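Local structure of succinate-semialdehyde dehydrogenase (NAD(P)(+)) (Marinobacter aquaeolei, 3RH9) at residues E86-I91 with G108-A113; A261-F266 with Y419-D424; N315-G320 with F370-V375. The protein probably oxidises succinate semialdehyde to succinate with NAD(P)+ as electron acceptor. All coordinates share one frame; numbering follows the deposited sequence.

Contact 1 (E86-I91 with G108-A113); sequences ENREEI and GEVDYA
R88 and D111 pair their charges where two consecutive helices, 88-99 and 103-123, pack against each other in the helical part of this aldehyde dehydrogenase fold. R88 lies near the N-terminal end of the first, just after N87 leaves the helical conformation at the end of helix 70-86. The bond between I91 N and N87 O (3.2 Å) belongs to the first turn of the new helix. The closest backbone approach joins R88 CA to V110 CA, 5.7 Å apart, and V110 lies at the centre of the contact. Being branched at CB, V110 serves two neighbours: CG1, anti to the backbone N (chi1 173°), lies against R88, 3.7 Å from R88 CA, while CG2 turns to I91. An arginine suits its partly exposed place because its aliphatic chain can lie on V110 while its guanidinium reaches the charged rim. Its CB rests 3.8 Å from V110 CG1, and its chain, extended from CG to NE, then carries the guanidinium past the valine to D111. There R88 NH1 forms a salt bridge with D111 OD2 at 2.6 Å. The guanidinium and carboxylate planes are only 21° apart, but the oxygen comes in obliquely to the guanidinium. D111 reaches this meeting point with CG beside its backbone N (chi1 -74°). With a leucine in place of R88, D111 would probably lose its cationic mate, and the charged link between the two helices would be gone. Deeper in, I91 is buried and also touches T189 and A192 of helix 188-197. One residue before V110, E109 turns to other partners, among them K101 in a salt bridge. The apolar part of the contact ends where the I91 and V110 side chains cross at about a right angle, I91 CG2 to V110 CG2 at 3.6 Å.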
loop_
_atom_site.group_PDB
_atom_site.type_symbol
_atom_site.label_atom_id
_atom_site.label_comp_id
_atom_site.label_asym_id
_atom_site.label_seq_id
_atom_site.Cartn_x
_atom_site.Cartn_y
_atom_site.Cartn_z
ATOM N N GLU A 86 -0.085 33.768 -4.005
ATOM C CA GLU A 86 -0.465 35.129 -3.647
ATOM C C GLU A 86 -0.151 35.478 -2.211
ATOM O O GLU A 86 0.266 36.594 -1.918
ATOM C CB GLU A 86 -1.955 35.321 -3.836
ATOM C CG GLU A 86 -2.401 35.181 -5.252
ATOM C CD GLU A 86 -3.878 35.376 -5.356
ATOM O OE1 GLU A 86 -4.401 36.175 -4.552
ATOM O OE2 GLU A 86 -4.513 34.725 -6.221
ATOM N N ASN A 87 -0.393 34.540 -1.305
ATOM C CA ASN A 87 -0.192 34.804 0.106
ATOM C C ASN A 87 1.116 34.204 0.548
ATOM O O ASN A 87 1.264 33.764 1.683
ATOM C CB ASN A 87 -1.354 34.254 0.920
ATOM C CG ASN A 87 -2.683 34.766 0.426
ATOM O OD1 ASN A 87 -3.272 35.673 1.017
ATOM N ND2 ASN A 87 -3.152 34.209 -0.681
ATOM N N ARG A 88 2.067 34.217 -0.374
ATOM C CA ARG A 88 3.340 33.543 -0.211
ATOM C C ARG A 88 4.266 34.219 0.808
ATOM O O ARG A 88 5.119 33.575 1.417
ATOM C CB ARG A 88 4.005 33.431 -1.586
ATOM C CG ARG A 88 5.487 33.636 -1.591
ATOM C CD ARG A 88 5.993 33.950 -2.974
ATOM N NE ARG A 88 7.233 34.690 -2.832
ATOM C CZ ARG A 88 8.440 34.138 -2.745
ATOM N NH1 ARG A 88 8.592 32.817 -2.825
ATOM N NH2 ARG A 88 9.508 34.918 -2.592
ATOM N N GLU A 89 4.092 35.513 1.017
ATOM C CA GLU A 89 4.990 36.207 1.916
ATOM C C GLU A 89 4.477 36.221 3.350
ATOM O O GLU A 89 5.272 36.169 4.293
ATOM C CB GLU A 89 5.290 37.618 1.407
ATOM C CG GLU A 89 5.732 38.593 2.477
ATOM C CD GLU A 89 6.180 39.920 1.904
ATOM O OE1 GLU A 89 6.677 39.932 0.756
ATOM O OE2 GLU A 89 6.046 40.948 2.606
ATOM N N GLU A 90 3.159 36.269 3.522
ATOM C CA GLU A 90 2.576 36.285 4.869
ATOM C C GLU A 90 2.495 34.892 5.494
ATOM O O GLU A 90 2.532 34.742 6.722
ATOM C CB GLU A 90 1.196 36.944 4.865
ATOM C CG GLU A 90 0.464 36.861 6.195
ATOM C CD GLU A 90 1.153 37.625 7.324
ATOM O OE1 GLU A 90 0.642 37.598 8.467
ATOM O OE2 GLU A 90 2.203 38.260 7.072
ATOM N N ILE A 91 2.376 33.875 4.646
ATOM C CA ILE A 91 2.419 32.496 5.119
ATOM C C ILE A 91 3.867 32.167 5.462
ATOM O O ILE A 91 4.154 31.602 6.513
ATOM C CB ILE A 91 1.866 31.524 4.074
ATOM C CG1 ILE A 91 0.361 31.718 3.936
ATOM C CG2 ILE A 91 2.186 30.097 4.456
ATOM C CD1 ILE A 91 -0.242 30.956 2.820
ATOM N N GLY A 108 9.897 30.319 -0.042
ATOM C CA GLY A 108 10.188 29.333 -1.056
ATOM C C GLY A 108 9.416 28.047 -0.847
ATOM O O GLY A 108 9.099 27.364 -1.826
ATOM N N GLU A 109 9.121 27.711 0.415
ATOM C CA GLU A 109 8.394 26.483 0.729
ATOM C C GLU A 109 6.956 26.614 0.269
ATOM O O GLU A 109 6.326 25.642 -0.165
ATOM C CB GLU A 109 8.434 26.130 2.225
ATOM C CG GLU A 109 7.643 24.826 2.551
ATOM C CD GLU A 109 7.605 24.455 4.043
ATOM O OE1 GLU A 109 8.503 24.888 4.797
ATOM O OE2 GLU A 109 6.681 23.717 4.467
ATOM N N VAL A 110 6.434 27.829 0.366
ATOM C CA VAL A 110 5.105 28.129 -0.137
ATOM C C VAL A 110 5.094 27.955 -1.647
ATOM O O VAL A 110 4.131 27.443 -2.198
ATOM C CB VAL A 110 4.686 29.539 0.243
ATOM C CG1 VAL A 110 3.391 29.879 -0.427
ATOM C CG2 VAL A 110 4.556 29.645 1.744
ATOM N N ASP A 111 6.177 28.349 -2.309
ATOM C CA ASP A 111 6.275 28.185 -3.753
ATOM C C ASP A 111 6.242 26.709 -4.097
ATOM O O ASP A 111 5.484 26.252 -4.963
ATOM C CB ASP A 111 7.577 28.779 -4.278
ATOM C CG ASP A 111 7.561 30.298 -4.305
ATOM O OD1 ASP A 111 6.485 30.888 -4.046
ATOM O OD2 ASP A 111 8.626 30.894 -4.596
ATOM N N TYR A 112 7.089 25.973 -3.395
ATOM C CA TYR A 112 7.192 24.538 -3.539
ATOM C C TYR A 112 5.832 23.829 -3.361
ATOM O O TYR A 112 5.469 22.947 -4.151
ATOM C CB TYR A 112 8.193 24.057 -2.509
ATOM C CG TYR A 112 8.396 22.582 -2.472
ATOM C CD1 TYR A 112 9.199 21.948 -3.413
ATOM C CD2 TYR A 112 7.815 21.820 -1.478
ATOM C CE1 TYR A 112 9.409 20.589 -3.371
ATOM C CE2 TYR A 112 8.019 20.460 -1.422
ATOM C CZ TYR A 112 8.815 19.850 -2.371
ATOM O OH TYR A 112 9.003 18.493 -2.313
ATOM N N ALA A 113 5.097 24.220 -2.321
ATOM C CA ALA A 113 3.760 23.690 -2.052
ATOM C C ALA A 113 2.805 23.948 -3.212
ATOM O O ALA A 113 1.949 23.117 -3.532
ATOM C CB ALA A 113 3.192 24.302 -0.772
#

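Contact 2 (A261-F266 with Y419-D424); sequences APFIVF and YVFTAD
Strands 262-265 and 419-421 run parallel, 6° apart, as neighbours in the central sheet of the catalytic domain of the aldehyde dehydrogenase fold. Four backbone bonds alternate in direction along the pair: Y419 N to P262 O, I264 N to Y419 O (2.7 Å), F421 N to I264 O (2.8 Å) and F266 N to F421 O. Large apolar residues suit strands buried like these, since helices cover both faces. On one face F263, Y419 and F421 form an aromatic cluster. With CG anti to its backbone N (chi1 -177°), F263 brings its ring to both partners: CD2 lies 3.7 Å from Y419 CB, and its centroid is 5.0 Å from that of F421, with the planes inclined by 32°. Helix 271-283 packs on this cluster through L278, A274 and N277, while the Y419 hydroxyl is hydrogen-bonded to V291 O. I264 and V420 point to the other face, where V431 of helix 425-434 meets V420. Beyond the strand, T422 lies alongside F266, and its OG1 is hydrogen-bonded to D268 OD1, a polar partner that suits a threonine at this buried strand end. At the edge of the F266 ring, CE2 meets V420 CG2 at 3.9 Å.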
loop_
_atom_site.group_PDB
_atom_site.type_symbol
_atom_site.label_atom_id
_atom_site.label_comp_id
_atom_site.label_asym_id
_atom_site.label_seq_id
_atom_site.Cartn_x
_atom_site.Cartn_y
_atom_site.Cartn_z
ATOM N N ALA A 261 19.703 9.258 5.267
ATOM C CA ALA A 261 20.249 9.472 3.930
ATOM C C ALA A 261 21.779 9.461 3.863
ATOM O O ALA A 261 22.448 10.202 4.584
ATOM C CB ALA A 261 19.687 10.766 3.320
ATOM N N PRO A 262 22.332 8.613 2.981
ATOM C CA PRO A 262 23.757 8.558 2.679
ATOM C C PRO A 262 24.031 9.476 1.498
ATOM O O PRO A 262 23.345 9.378 0.489
ATOM C CB PRO A 262 23.963 7.110 2.241
ATOM C CG PRO A 262 22.588 6.521 2.089
ATOM C CD PRO A 262 21.592 7.612 2.204
ATOM N N PHE A 263 25.007 10.366 1.637
ATOM C CA PHE A 263 25.397 11.297 0.576
ATOM C C PHE A 263 26.820 10.914 0.188
ATOM O O PHE A 263 27.755 11.149 0.947
ATOM C CB PHE A 263 25.339 12.714 1.126
ATOM C CG PHE A 263 25.646 13.789 0.124
ATOM C CD1 PHE A 263 26.954 14.060 -0.255
ATOM C CD2 PHE A 263 24.634 14.586 -0.385
ATOM C CE1 PHE A 263 27.239 15.073 -1.166
ATOM C CE2 PHE A 263 24.928 15.606 -1.294
ATOM C CZ PHE A 263 26.229 15.845 -1.678
ATOM N N ILE A 264 26.973 10.298 -0.980
ATOM C CA ILE A 264 28.200 9.581 -1.326
ATOM C C ILE A 264 29.045 10.320 -2.357
ATOM O O ILE A 264 28.518 10.766 -3.374
ATOM C CB ILE A 264 27.860 8.174 -1.868
ATOM C CG1 ILE A 264 27.124 7.358 -0.803
ATOM C CG2 ILE A 264 29.118 7.460 -2.314
ATOM C CD1 ILE A 264 26.534 6.096 -1.330
ATOM N N VAL A 265 30.347 10.444 -2.102
ATOM C CA VAL A 265 31.232 11.193 -2.998
ATOM C C VAL A 265 32.464 10.429 -3.496
ATOM O O VAL A 265 33.416 10.217 -2.756
ATOM C CB VAL A 265 31.732 12.484 -2.337
ATOM C CG1 VAL A 265 32.592 13.262 -3.315
ATOM C CG2 VAL A 265 30.565 13.329 -1.837
ATOM N N PHE A 266 32.467 10.051 -4.764
ATOM C CA PHE A 266 33.609 9.321 -5.309
ATOM C C PHE A 266 34.853 10.187 -5.595
ATOM O O PHE A 266 34.752 11.412 -5.722
ATOM C CB PHE A 266 33.187 8.479 -6.519
ATOM C CG PHE A 266 32.489 7.214 -6.132
ATOM C CD1 PHE A 266 33.206 6.075 -5.842
ATOM C CD2 PHE A 266 31.115 7.177 -5.995
ATOM C CE1 PHE A 266 32.565 4.914 -5.464
ATOM C CE2 PHE A 266 30.472 6.014 -5.610
ATOM C CZ PHE A 266 31.201 4.887 -5.350
ATOM N N TYR A 419 22.211 9.969 -2.125
ATOM C CA TYR A 419 22.838 10.795 -3.154
ATOM C C TYR A 419 24.200 10.265 -3.509
ATOM O O TYR A 419 24.947 9.819 -2.636
ATOM C CB TYR A 419 22.968 12.233 -2.676
ATOM C CG TYR A 419 21.693 12.766 -2.115
ATOM C CD1 TYR A 419 20.760 13.394 -2.933
ATOM C CD2 TYR A 419 21.399 12.622 -0.764
ATOM C CE1 TYR A 419 19.574 13.873 -2.419
ATOM C CE2 TYR A 419 20.210 13.096 -0.247
ATOM C CZ TYR A 419 19.313 13.717 -1.081
ATOM O OH TYR A 419 18.153 14.195 -0.562
ATOM N N VAL A 420 24.529 10.318 -4.792
ATOM C CA VAL A 420 25.825 9.839 -5.229
ATOM C C VAL A 420 26.443 10.774 -6.259
ATOM O O VAL A 420 25.783 11.179 -7.224
ATOM C CB VAL A 420 25.726 8.420 -5.794
ATOM C CG1 VAL A 420 24.833 8.404 -7.034
ATOM C CG2 VAL A 420 27.118 7.868 -6.084
ATOM N N PHE A 421 27.708 11.128 -6.036
ATOM C CA PHE A 421 28.453 11.962 -6.971
ATOM C C PHE A 421 29.606 11.185 -7.540
ATOM O O PHE A 421 30.369 10.573 -6.805
ATOM C CB PHE A 421 28.969 13.227 -6.296
ATOM C CG PHE A 421 27.896 14.219 -5.980
ATOM C CD1 PHE A 421 26.966 13.962 -4.987
ATOM C CD2 PHE A 421 27.809 15.410 -6.676
ATOM C CE1 PHE A 421 25.980 14.879 -4.698
ATOM C CE2 PHE A 421 26.823 16.333 -6.382
ATOM C CZ PHE A 421 25.910 16.066 -5.396
ATOM N N THR A 422 29.736 11.216 -8.857
ATOM C CA THR A 422 30.770 10.444 -9.518
ATOM C C THR A 422 30.798 10.797 -10.999
ATOM O O THR A 422 29.760 10.890 -11.639
ATOM C CB THR A 422 30.534 8.923 -9.307
ATOM O OG1 THR A 422 31.599 8.161 -9.885
ATOM C CG2 THR A 422 29.210 8.492 -9.923
ATOM N N ALA A 423 31.990 11.013 -11.534
ATOM C CA ALA A 423 32.138 11.324 -12.950
ATOM C C ALA A 423 31.827 10.091 -13.787
ATOM O O ALA A 423 31.508 10.198 -14.970
ATOM C CB ALA A 423 33.557 11.834 -13.250
ATOM N N ASP A 424 31.922 8.923 -13.159
ATOM C CA ASP A 424 31.622 7.660 -13.823
ATOM C C ASP A 424 30.110 7.342 -13.878
ATOM O O ASP A 424 29.503 6.930 -12.882
ATOM C CB ASP A 424 32.382 6.525 -13.141
ATOM C CG ASP A 424 32.230 5.204 -13.868
ATOM O OD1 ASP A 424 31.266 5.043 -14.665
ATOM O OD2 ASP A 424 33.076 4.318 -13.634
#

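Contact 3 (N315-G320 with F370-V375); sequences NKMTVG and FPPTVV
V319 lays its CG2 methyl against the ring of P372, 3.7 Å from P372 CD, the two side chains sliding past each other in opposite directions. The contact joins the loop that follows helix 303-316 to the segment leading into strand 373-376, and it rests mainly on apolar side chains. A branched valine suits this place because its two methyls reach different parts of the opposing chain: CG2 also approaches P371 CA (4.1 Å), and CG1 lies 4.0 Å from F370 O. At another corner of the same ring, M317, a selenomethionine in this crystal, brings its terminal methyl CE to 4.3 Å from P372 CG. That methyl is folded back by its last torsion, chi3 60°, at the end of an otherwise flexible chain able to fit its surroundings. The two prolines present rigid apolar rings without a backbone N-H, well suited to packing against V319 and M317. Just beyond them, T373 OG1 donates to P371 O at 2.8 Å, from above the carbonyl plane, and so links the extended proline pair to the start of the strand. F283 of helix 271-283 touches both M317 and P372; F370 is buried against helix 335-350, and strand 373-376 lies in the sheet between strands 354-357 and 393-399.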
loop_
_atom_site.group_PDB
_atom_site.type_symbol
_atom_site.label_atom_id
_atom_site.label_comp_id
_atom_site.label_asym_id
_atom_site.label_seq_id
_atom_site.Cartn_x
_atom_site.Cartn_y
_atom_site.Cartn_z
ATOM N N ASN A 315 31.874 28.109 7.268
ATOM C CA ASN A 315 32.305 29.214 8.120
ATOM C C ASN A 315 31.742 30.558 7.685
ATOM O O ASN A 315 31.562 31.453 8.500
ATOM C CB ASN A 315 33.825 29.232 8.279
ATOM C CG ASN A 315 34.317 28.091 9.165
ATOM O OD1 ASN A 315 33.685 27.761 10.183
ATOM N ND2 ASN A 315 35.429 27.465 8.776
ATOM N N LYS A 316 31.420 30.679 6.405
ATOM C CA LYS A 316 30.778 31.892 5.912
ATOM C C LYS A 316 29.311 31.954 6.316
ATOM O O LYS A 316 28.725 33.017 6.331
ATOM C CB LYS A 316 30.924 32.006 4.391
ATOM C CG LYS A 316 32.356 31.835 3.912
ATOM C CD LYS A 316 32.438 31.643 2.407
ATOM C CE LYS A 316 33.871 31.886 1.917
ATOM N NZ LYS A 316 33.970 31.960 0.423
HETATM N N MSE A 317 28.715 30.818 6.652
HETATM C CA MSE A 317 27.294 30.812 7.000
HETATM C C MSE A 317 26.980 31.512 8.320
HETATM O O MSE A 317 27.849 31.720 9.157
HETATM C CB MSE A 317 26.750 29.394 7.023
HETATM C CG MSE A 317 26.876 28.685 5.702
HETATM SE SE MSE A 317 26.174 26.865 5.813
HETATM C CE MSE A 317 24.331 27.293 6.303
ATOM N N THR A 318 25.720 31.854 8.508
ATOM C CA THR A 318 25.329 32.667 9.632
ATOM C C THR A 318 24.087 32.074 10.254
ATOM O O THR A 318 23.188 31.638 9.548
ATOM C CB THR A 318 25.051 34.097 9.161
ATOM O OG1 THR A 318 24.180 34.069 8.013
ATOM C CG2 THR A 318 26.358 34.759 8.766
ATOM N N VAL A 319 24.053 32.041 11.580
ATOM C CA VAL A 319 22.919 31.510 12.320
ATOM C C VAL A 319 22.265 32.639 13.072
ATOM O O VAL A 319 22.941 33.492 13.608
ATOM C CB VAL A 319 23.382 30.510 13.386
ATOM C CG1 VAL A 319 22.330 29.428 13.615
ATOM C CG2 VAL A 319 24.703 29.905 12.992
ATOM N N GLY A 320 20.947 32.636 13.128
ATOM C CA GLY A 320 20.237 33.599 13.943
ATOM C C GLY A 320 18.733 33.517 13.772
ATOM O O GLY A 320 18.222 32.597 13.132
ATOM N N PHE A 370 21.938 26.205 16.817
ATOM C CA PHE A 370 23.030 25.273 16.673
ATOM C C PHE A 370 23.787 25.581 15.393
ATOM O O PHE A 370 23.221 25.568 14.306
ATOM C CB PHE A 370 22.495 23.851 16.662
ATOM C CG PHE A 370 23.528 22.818 16.974
ATOM C CD1 PHE A 370 24.553 22.559 16.083
ATOM C CD2 PHE A 370 23.470 22.100 18.159
ATOM C CE1 PHE A 370 25.502 21.611 16.370
ATOM C CE2 PHE A 370 24.418 21.146 18.446
ATOM C CZ PHE A 370 25.439 20.903 17.551
ATOM N N PRO A 371 25.085 25.858 15.528
ATOM C CA PRO A 371 25.981 26.302 14.459
ATOM C C PRO A 371 26.299 25.193 13.463
ATOM O O PRO A 371 26.469 24.044 13.849
ATOM C CB PRO A 371 27.264 26.665 15.214
ATOM C CG PRO A 371 26.907 26.638 16.667
ATOM C CD PRO A 371 25.798 25.680 16.797
ATOM N N PRO A 372 26.410 25.538 12.182
ATOM C CA PRO A 372 26.755 24.520 11.201
ATOM C C PRO A 372 28.082 23.888 11.576
ATOM O O PRO A 372 29.038 24.613 11.784
ATOM C CB PRO A 372 26.884 25.328 9.913
ATOM C CG PRO A 372 26.064 26.540 10.148
ATOM C CD PRO A 372 26.269 26.866 11.572
ATOM N N THR A 373 28.123 22.561 11.654
ATOM C CA THR A 373 29.273 21.832 12.167
ATOM C C THR A 373 29.688 20.706 11.242
ATOM O O THR A 373 28.855 20.113 10.555
ATOM C CB THR A 373 28.953 21.201 13.521
ATOM O OG1 THR A 373 28.503 22.213 14.425
ATOM C CG2 THR A 373 30.176 20.547 14.090
ATOM N N VAL A 374 30.980 20.397 11.242
ATOM C CA VAL A 374 31.518 19.361 10.369
ATOM C C VAL A 374 32.513 18.460 11.099
ATOM O O VAL A 374 33.577 18.913 11.525
ATOM C CB VAL A 374 32.254 19.981 9.173
ATOM C CG1 VAL A 374 33.051 18.924 8.470
ATOM C CG2 VAL A 374 31.280 20.655 8.216
ATOM N N VAL A 375 32.191 17.183 11.240
ATOM C CA VAL A 375 33.140 16.288 11.876
ATOM C C VAL A 375 33.671 15.251 10.906
ATOM O O VAL A 375 32.944 14.767 10.041
ATOM C CB VAL A 375 32.565 15.587 13.134
ATOM C CG1 VAL A 375 32.214 16.606 14.181
ATOM C CG2 VAL A 375 31.361 14.718 12.777
#

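Overall arrangement
Along the chain, contact 1 closes before either of the others opens, whereas contact 3 is nested inside the long loop closed by contact 2. Contacts 2 and 3 share one sheet: strands 262-265 and 417-421 lie side by side within it, while strand 373-376 lies nearer its other end, beyond 295-299 and 393-399. Helix 271-283 touches both contacts, whose centres are 23 Å apart, so both belong to the catalytic domain of this family. Contact 1 instead joins two successive helices in a separate region, its centre 31 Å from contact 2 and 26 Å from contact 3, and no two contacts touch. Contact 2 comes near the predicted active site: the Y419 side chain is about 11 Å from that of E256.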